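Local coordinates for transcription termination factor NusA (Planctomyces limnophilus, PDB 4MTN), which probably takes part in both transcription termination and antitermination, binding the core RNA polymerase and nascent RNA, at residues Ala132-Glu145 / Pro165-Asp177. Residues are numbered along the deposited sequence; the frame is centred on the assembly and turned at random.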
ATOM      1  N   ALA A 132       0.295  12.054 -19.478  1.00 64.92           N
ATOM      2  CA  ALA A 132       0.301  10.653 -19.875  1.00 62.74           C
ATOM      3  C   ALA A 132      -0.957   9.946 -19.381  1.00 61.01           C
ATOM      4  O   ALA A 132      -1.662  10.455 -18.511  1.00 56.88           O
ATOM      5  CB  ALA A 132       1.543   9.954 -19.347  1.00 58.60           C
ATOM      6  N   GLU A 133      -1.236   8.776 -19.944  1.00 61.71           N
ATOM      7  CA  GLU A 133      -2.390   7.986 -19.529  1.00 60.35           C
ATOM      8  C   GLU A 133      -2.054   7.115 -18.322  1.00 53.95           C
ATOM      9  O   GLU A 133      -1.060   6.390 -18.322  1.00 54.61           O
ATOM     10  CB  GLU A 133      -2.887   7.111 -20.684  1.00 68.60           C
ATOM     11  CG  GLU A 133      -3.396   7.894 -21.886  1.00 78.86           C
ATOM     12  CD  GLU A 133      -4.714   8.597 -21.617  1.00 86.22           C
ATOM     13  OE1 GLU A 133      -5.411   8.213 -20.654  1.00 89.43           O
ATOM     14  OE2 GLU A 133      -5.054   9.533 -22.370  1.00 87.94           O
ATOM     15  N   ALA A 134      -2.891   7.196 -17.293  1.00 49.59           N
ATOM     16  CA  ALA A 134      -2.716   6.383 -16.096  1.00 46.63           C
ATOM     17  C   ALA A 134      -3.850   5.373 -15.979  1.00 56.09           C
ATOM     18  O   ALA A 134      -4.959   5.621 -16.453  1.00 60.37           O
ATOM     19  CB  ALA A 134      -2.652   7.261 -14.860  1.00 38.07           C
ATOM     20  N   ILE A 135      -3.574   4.233 -15.355  1.00 54.79           N
ATOM     21  CA  ILE A 135      -4.593   3.203 -15.205  1.00 60.35           C
ATOM     22  C   ILE A 135      -4.973   2.978 -13.745  1.00 58.88           C
ATOM     23  O   ILE A 135      -4.125   3.013 -12.852  1.00 39.92           O
ATOM     24  CB  ILE A 135      -4.139   1.863 -15.831  1.00 64.77           C
ATOM     25  CG1 ILE A 135      -2.781   1.422 -15.274  1.00 66.83           C
ATOM     26  CG2 ILE A 135      -4.077   1.978 -17.346  1.00 68.77           C
ATOM     27  CD1 ILE A 135      -2.869   0.373 -14.179  1.00 68.30           C
ATOM     28  N   LEU A 136      -6.264   2.763 -13.515  1.00 53.86           N
ATOM     29  CA  LEU A 136      -6.770   2.409 -12.197  1.00 46.81           C
ATOM     30  C   LEU A 136      -7.329   0.987 -12.231  1.00 51.86           C
ATOM     31  O   LEU A 136      -8.398   0.751 -12.793  1.00 53.09           O
ATOM     32  CB  LEU A 136      -7.844   3.404 -11.753  1.00 45.88           C
ATOM     33  CG  LEU A 136      -8.556   3.157 -10.422  1.00 48.44           C
ATOM     34  CD1 LEU A 136      -7.577   3.207  -9.262  1.00 44.43           C
ATOM     35  CD2 LEU A 136      -9.677   4.169 -10.222  1.00 47.86           C
ATOM     36  N   PRO A 137      -6.601   0.033 -11.632  1.00 49.12           N
ATOM     37  CA  PRO A 137      -7.005  -1.377 -11.614  1.00 50.48           C
ATOM     38  C   PRO A 137      -8.154  -1.654 -10.645  1.00 55.15           C
ATOM     39  O   PRO A 137      -8.428  -0.829  -9.773  1.00 53.38           O
ATOM     40  CB  PRO A 137      -5.730  -2.099 -11.168  1.00 45.85           C
ATOM     41  CG  PRO A 137      -4.991  -1.088 -10.368  1.00 47.44           C
ATOM     42  CD  PRO A 137      -5.285   0.242 -11.001  1.00 46.94           C
ATOM     43  N   ARG A 138      -8.810  -2.802 -10.810  1.00 57.84           N
ATOM     44  CA  ARG A 138      -9.921  -3.208  -9.949  1.00 61.83           C
ATOM     45  C   ARG A 138      -9.575  -3.159  -8.466  1.00 57.48           C
ATOM     46  O   ARG A 138     -10.329  -2.611  -7.662  1.00 58.90           O
ATOM     47  CB  ARG A 138     -10.381  -4.625 -10.300  1.00 72.80           C
ATOM     48  CG  ARG A 138     -11.452  -4.702 -11.369  1.00 81.13           C
ATOM     49  CD  ARG A 138     -11.999  -6.119 -11.472  1.00 92.21           C
ATOM     50  NE  ARG A 138     -10.961  -7.077 -11.846  1.00 98.62           N
ATOM     51  CZ  ARG A 138     -10.949  -7.756 -12.989  1.00105.73           C
ATOM     52  NH1 ARG A 138     -11.925  -7.598 -13.870  1.00109.97           N
ATOM     53  NH2 ARG A 138      -9.963  -8.607 -13.244  1.00108.09           N
ATOM     54  N   SER A 139      -8.430  -3.739  -8.116  1.00 54.95           N
ATOM     55  CA  SER A 139      -8.009  -3.860  -6.725  1.00 53.41           C
ATOM     56  C   SER A 139      -7.879  -2.511  -6.024  1.00 49.06           C
ATOM     57  O   SER A 139      -8.047  -2.416  -4.808  1.00 52.15           O
ATOM     58  CB  SER A 139      -6.678  -4.612  -6.646  1.00 56.51           C
ATOM     59  OG  SER A 139      -5.708  -4.024  -7.496  1.00 51.99           O
ATOM     60  N   GLU A 140      -7.575  -1.473  -6.795  1.00 47.41           N
ATOM     61  CA  GLU A 140      -7.371  -0.137  -6.245  1.00 46.77           C
ATOM     62  C   GLU A 140      -8.621   0.742  -6.325  1.00 43.54           C
ATOM     63  O   GLU A 140      -8.575   1.929  -6.005  1.00 40.97           O
ATOM     64  CB  GLU A 140      -6.201   0.543  -6.954  1.00 46.69           C
ATOM     65  CG  GLU A 140      -4.892  -0.221  -6.817  1.00 48.90           C
ATOM     66  CD  GLU A 140      -4.615  -0.658  -5.388  1.00 53.94           C
ATOM     67  OE1 GLU A 140      -4.748   0.175  -4.465  1.00 56.25           O
ATOM     68  OE2 GLU A 140      -4.265  -1.840  -5.185  1.00 57.70           O
HETATM   69  N   MSE A 141      -9.729   0.154  -6.763  1.00 45.68           N
HETATM   70  CA  MSE A 141     -10.983   0.885  -6.931  1.00 41.61           C
HETATM   71  C   MSE A 141     -11.884   0.801  -5.707  1.00 46.51           C
HETATM   72  O   MSE A 141     -11.909  -0.211  -5.008  1.00 49.31           O
HETATM   73  CB  MSE A 141     -11.748   0.364  -8.146  1.00 49.97           C
HETATM   74  CG  MSE A 141     -11.192   0.807  -9.481  1.00 55.56           C
HETATM   75 SE   MSE A 141     -12.235   0.084 -10.957  1.00 96.46          SE
HETATM   76  CE  MSE A 141     -13.970   0.849 -10.496  1.00112.52           C
ATOM     77  N   ILE A 142     -12.613   1.881  -5.447  1.00 45.25           N
ATOM     78  CA  ILE A 142     -13.673   1.866  -4.447  1.00 45.05           C
ATOM     79  C   ILE A 142     -14.906   1.186  -5.038  1.00 49.45           C
ATOM     80  O   ILE A 142     -15.447   1.645  -6.044  1.00 51.75           O
ATOM     81  CB  ILE A 142     -14.034   3.285  -3.975  1.00 45.64           C
ATOM     82  CG1 ILE A 142     -12.803   3.983  -3.390  1.00 43.52           C
ATOM     83  CG2 ILE A 142     -15.162   3.237  -2.955  1.00 41.76           C
ATOM     84  CD1 ILE A 142     -13.072   5.391  -2.905  1.00 44.62           C
ATOM     85  N   PRO A 143     -15.349   0.081  -4.413  1.00 51.03           N
ATOM     86  CA  PRO A 143     -16.427  -0.786  -4.908  1.00 53.58           C
ATOM     87  C   PRO A 143     -17.719  -0.055  -5.271  1.00 58.75           C
ATOM     88  O   PRO A 143     -18.187   0.800  -4.517  1.00 55.70           O
ATOM     89  CB  PRO A 143     -16.669  -1.737  -3.732  1.00 52.03           C
ATOM     90  CG  PRO A 143     -15.362  -1.798  -3.032  1.00 49.48           C
ATOM     91  CD  PRO A 143     -14.780  -0.419  -3.148  1.00 50.23           C
ATOM     92  N   GLY A 144     -18.281  -0.398  -6.428  1.00 62.42           N
ATOM     93  CA  GLY A 144     -19.579   0.107  -6.838  1.00 68.93           C
ATOM     94  C   GLY A 144     -19.594   1.515  -7.402  1.00 72.61           C
ATOM     95  O   GLY A 144     -20.651   2.023  -7.776  1.00 73.70           O
ATOM     96  N   GLU A 145     -18.429   2.152  -7.471  1.00 75.66           N
ATOM     97  CA  GLU A 145     -18.351   3.525  -7.963  1.00 76.06           C
ATOM     98  C   GLU A 145     -18.521   3.605  -9.476  1.00 79.05           C
ATOM     99  O   GLU A 145     -18.132   2.693 -10.207  1.00 80.68           O
ATOM    100  CB  GLU A 145     -17.027   4.170  -7.556  1.00 71.25           C
ATOM    101  CG  GLU A 145     -17.025   4.737  -6.148  1.00 69.57           C
ATOM    102  CD  GLU A 145     -15.864   5.680  -5.906  1.00 68.29           C
ATOM    103  OE1 GLU A 145     -14.915   5.676  -6.719  1.00 70.60           O
ATOM    104  OE2 GLU A 145     -15.902   6.430  -4.907  1.00 61.94           O
ATOM    105  N   PRO A 165       8.179   1.201 -24.117  1.00116.37           N
ATOM    106  CA  PRO A 165       8.616   2.597 -24.234  1.00118.29           C
ATOM    107  C   PRO A 165       7.457   3.567 -23.983  1.00119.92           C
ATOM    108  O   PRO A 165       7.214   4.489 -24.764  1.00126.73           O
ATOM    109  CB  PRO A 165       9.130   2.693 -25.671  1.00123.16           C
ATOM    110  N   ARG A 166       6.762   3.337 -22.873  1.00102.89           N
ATOM    111  CA  ARG A 166       5.718   4.213 -22.360  1.00 90.78           C
ATOM    112  C   ARG A 166       5.702   4.061 -20.841  1.00 78.79           C
ATOM    113  O   ARG A 166       5.967   2.977 -20.319  1.00 76.67           O
ATOM    114  CB  ARG A 166       4.361   3.868 -22.971  1.00 91.85           C
ATOM    115  N   VAL A 167       5.407   5.141 -20.126  1.00 70.62           N
ATOM    116  CA  VAL A 167       5.464   5.105 -18.667  1.00 63.12           C
ATOM    117  C   VAL A 167       4.147   4.600 -18.076  1.00 58.97           C
ATOM    118  O   VAL A 167       3.065   5.000 -18.504  1.00 61.94           O
ATOM    119  CB  VAL A 167       5.809   6.495 -18.081  1.00 61.66           C
ATOM    120  CG1 VAL A 167       4.846   7.557 -18.594  1.00 61.69           C
ATOM    121  CG2 VAL A 167       5.821   6.454 -16.558  1.00 58.70           C
ATOM    122  N   ARG A 168       4.248   3.700 -17.103  1.00 54.74           N
ATOM    123  CA  ARG A 168       3.069   3.144 -16.446  1.00 55.06           C
ATOM    124  C   ARG A 168       2.810   3.822 -15.104  1.00 51.72           C
ATOM    125  O   ARG A 168       3.617   3.721 -14.182  1.00 54.94           O
ATOM    126  CB  ARG A 168       3.227   1.634 -16.249  1.00 54.84           C
ATOM    127  CG  ARG A 168       2.109   0.985 -15.447  1.00 57.02           C
ATOM    128  CD  ARG A 168       2.367  -0.501 -15.238  1.00 58.28           C
ATOM    129  NE  ARG A 168       1.336  -1.127 -14.417  1.00 60.96           N
ATOM    130  CZ  ARG A 168       0.236  -1.693 -14.901  1.00 69.48           C
ATOM    131  NH1 ARG A 168       0.019  -1.713 -16.210  1.00 73.80           N
ATOM    132  NH2 ARG A 168      -0.649  -2.240 -14.077  1.00 68.38           N
ATOM    133  N   VAL A 169       1.682   4.517 -15.004  1.00 46.45           N
ATOM    134  CA  VAL A 169       1.293   5.164 -13.757  1.00 44.11           C
ATOM    135  C   VAL A 169       0.040   4.510 -13.183  1.00 45.69           C
ATOM    136  O   VAL A 169      -1.042   4.613 -13.761  1.00 50.14           O
ATOM    137  CB  VAL A 169       1.037   6.670 -13.952  1.00 41.50           C
ATOM    138  CG1 VAL A 169       0.718   7.328 -12.619  1.00 38.69           C
ATOM    139  CG2 VAL A 169       2.241   7.335 -14.601  1.00 42.81           C
ATOM    140  N   VAL A 170       0.194   3.834 -12.049  1.00 40.63           N
ATOM    141  CA  VAL A 170      -0.917   3.145 -11.402  1.00 46.55           C
ATOM    142  C   VAL A 170      -1.515   3.998 -10.288  1.00 49.81           C
ATOM    143  O   VAL A 170      -0.796   4.458  -9.400  1.00 45.43           O
ATOM    144  CB  VAL A 170      -0.471   1.791 -10.818  1.00 45.64           C
ATOM    145  CG1 VAL A 170      -1.641   1.086 -10.145  1.00 44.73           C
ATOM    146  CG2 VAL A 170       0.133   0.917 -11.905  1.00 44.68           C
ATOM    147  N   LEU A 171      -2.827   4.215 -10.333  1.00 51.01           N
ATOM    148  CA  LEU A 171      -3.476   5.012  -9.300  1.00 46.67           C
ATOM    149  C   LEU A 171      -4.229   4.139  -8.302  1.00 45.02           C
ATOM    150  O   LEU A 171      -4.370   2.932  -8.501  1.00 43.06           O
ATOM    151  CB  LEU A 171      -4.439   6.012  -9.941  1.00 43.82           C
ATOM    152  CG  LEU A 171      -3.920   6.759 -11.172  1.00 47.54           C
ATOM    153  CD1 LEU A 171      -5.051   7.512 -11.853  1.00 36.29           C
ATOM    154  CD2 LEU A 171      -2.791   7.707 -10.792  1.00 34.17           C
ATOM    155  N   SER A 172      -4.715   4.755  -7.228  1.00 45.68           N
ATOM    156  CA  SER A 172      -5.601   4.077  -6.288  1.00 43.82           C
ATOM    157  C   SER A 172      -6.579   5.052  -5.641  1.00 43.28           C
ATOM    158  O   SER A 172      -6.175   6.124  -5.191  1.00 45.50           O
ATOM    159  CB  SER A 172      -4.784   3.365  -5.207  1.00 33.95           C
ATOM    160  OG  SER A 172      -5.626   2.663  -4.311  1.00 40.71           O
ATOM    161  N   ARG A 173      -7.860   4.699  -5.594  1.00 44.42           N
ATOM    162  CA  ARG A 173      -8.781   5.405  -4.710  1.00 37.37           C
ATOM    163  C   ARG A 173      -9.022   4.600  -3.435  1.00 36.80           C
ATOM    164  O   ARG A 173      -9.672   5.073  -2.504  1.00 39.14           O
ATOM    165  CB  ARG A 173     -10.107   5.691  -5.413  1.00 38.78           C
ATOM    166  CG  ARG A 173      -9.963   6.137  -6.858  1.00 44.73           C
ATOM    167  CD  ARG A 173     -10.824   7.354  -7.147  1.00 49.39           C
ATOM    168  NE  ARG A 173     -12.124   7.291  -6.485  1.00 48.94           N
ATOM    169  CZ  ARG A 173     -12.851   8.360  -6.175  1.00 51.62           C
ATOM    170  NH1 ARG A 173     -12.401   9.574  -6.462  1.00 52.26           N
ATOM    171  NH2 ARG A 173     -14.023   8.218  -5.571  1.00 52.63           N
ATOM    172  N   ALA A 174      -8.489   3.381  -3.402  1.00 37.96           N
ATOM    173  CA  ALA A 174      -8.711   2.470  -2.284  1.00 40.88           C
ATOM    174  C   ALA A 174      -7.600   2.520  -1.237  1.00 44.44           C
ATOM    175  O   ALA A 174      -7.729   1.938  -0.159  1.00 42.34           O
ATOM    176  CB  ALA A 174      -8.874   1.049  -2.798  1.00 36.65           C
ATOM    177  N   HIS A 175      -6.512   3.211  -1.557  1.00 42.29           N
ATOM    178  CA  HIS A 175      -5.358   3.261  -0.665  1.00 40.87           C
ATOM    179  C   HIS A 175      -5.627   4.193   0.512  1.00 40.63           C
ATOM    180  O   HIS A 175      -6.287   5.220   0.351  1.00 39.36           O
ATOM    181  CB  HIS A 175      -4.110   3.716  -1.427  1.00 38.31           C
ATOM    182  CG  HIS A 175      -2.822   3.356  -0.750  1.00 37.01           C
ATOM    183  ND1 HIS A 175      -2.274   4.120   0.258  1.00 34.35           N
ATOM    184  CD2 HIS A 175      -1.980   2.314  -0.934  1.00 36.94           C
ATOM    185  CE1 HIS A 175      -1.146   3.563   0.665  1.00 33.58           C
ATOM    186  NE2 HIS A 175      -0.944   2.467  -0.042  1.00 36.87           N
ATOM    187  N   PRO A 176      -5.129   3.827   1.704  1.00 37.19           N
ATOM    188  CA  PRO A 176      -5.242   4.677   2.894  1.00 33.79           C
ATOM    189  C   PRO A 176      -4.735   6.097   2.652  1.00 35.89           C
ATOM    190  O   PRO A 176      -5.314   7.046   3.175  1.00 44.25           O
ATOM    191  CB  PRO A 176      -4.366   3.956   3.919  1.00 36.59           C
ATOM    192  CG  PRO A 176      -4.448   2.528   3.523  1.00 37.76           C
ATOM    193  CD  PRO A 176      -4.532   2.517   2.020  1.00 35.46           C
ATOM    194  N   ASP A 177      -3.679   6.236   1.856  1.00 33.51           N
ATOM    195  CA  ASP A 177      -3.102   7.545   1.570  1.00 29.80           C
ATOM    196  C   ASP A 177      -4.105   8.496   0.923  1.00 30.82           C
ATOM    197  O   ASP A 177      -3.980   9.711   1.058  1.00 31.23           O
ATOM    198  CB  ASP A 177      -1.873   7.408   0.668  1.00 35.83           C
ATOM    199  CG  ASP A 177      -0.667   6.861   1.406  1.00 43.22           C
ATOM    200  OD1 ASP A 177      -0.691   6.838   2.654  1.00 47.24           O
ATOM    201  OD2 ASP A 177       0.306   6.460   0.735  1.00 50.04           O
TER
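Arg173 and Glu145 form a salt bridge in which Arg173 NH2 lies 2.7 Å from Glu145 OE2. The oxygen sits at the guanidinium edge, in its plane, and is met on its syn side, yet the carboxylate is turned 49° from the guanidinium, and the second bond, Arg173 NE to Glu145 OE1, is weak. Bends at chi2 and chi3 carry the arginine there, its CG passing Leu136 CD2 at 3.9 Å while the Ile142 side chain crosses that of Arg173 at about a right angle. Arg173 NH1 also donates to Arg154 O, so a leucine in place of Arg173 would probably deprive Glu145 of its arginine partner, leaving His147 on OE1, and the Arg154 carbonyl of this donor.

Glu140 makes a separate contact: its chain, bent at chi2 (-47°), brings Glu140 OE1 to 2.6 Å from Ser172 OG, which donates to the anti lone pair of that oxygen. Glu140 O accepts from Arg173 N at 2.9 Å.

These groups close one end of a parallel strand pair in the S1 domain, an OB fold, where 133-137 and 167-172 run side by side. Val169 O receives Ile135 N at 3.0 Å, and Ile135 O receives Leu171 N with an N-H...O angle of 168°. On one face Ala134 CB rests against Val169 CB (3.8 Å) and Leu171 CD1; on the other, Ile135 CD1 touches Val170 CG2 and lies over a face of the Arg168 guanidinium, 3.4 Å from Arg168 NH2.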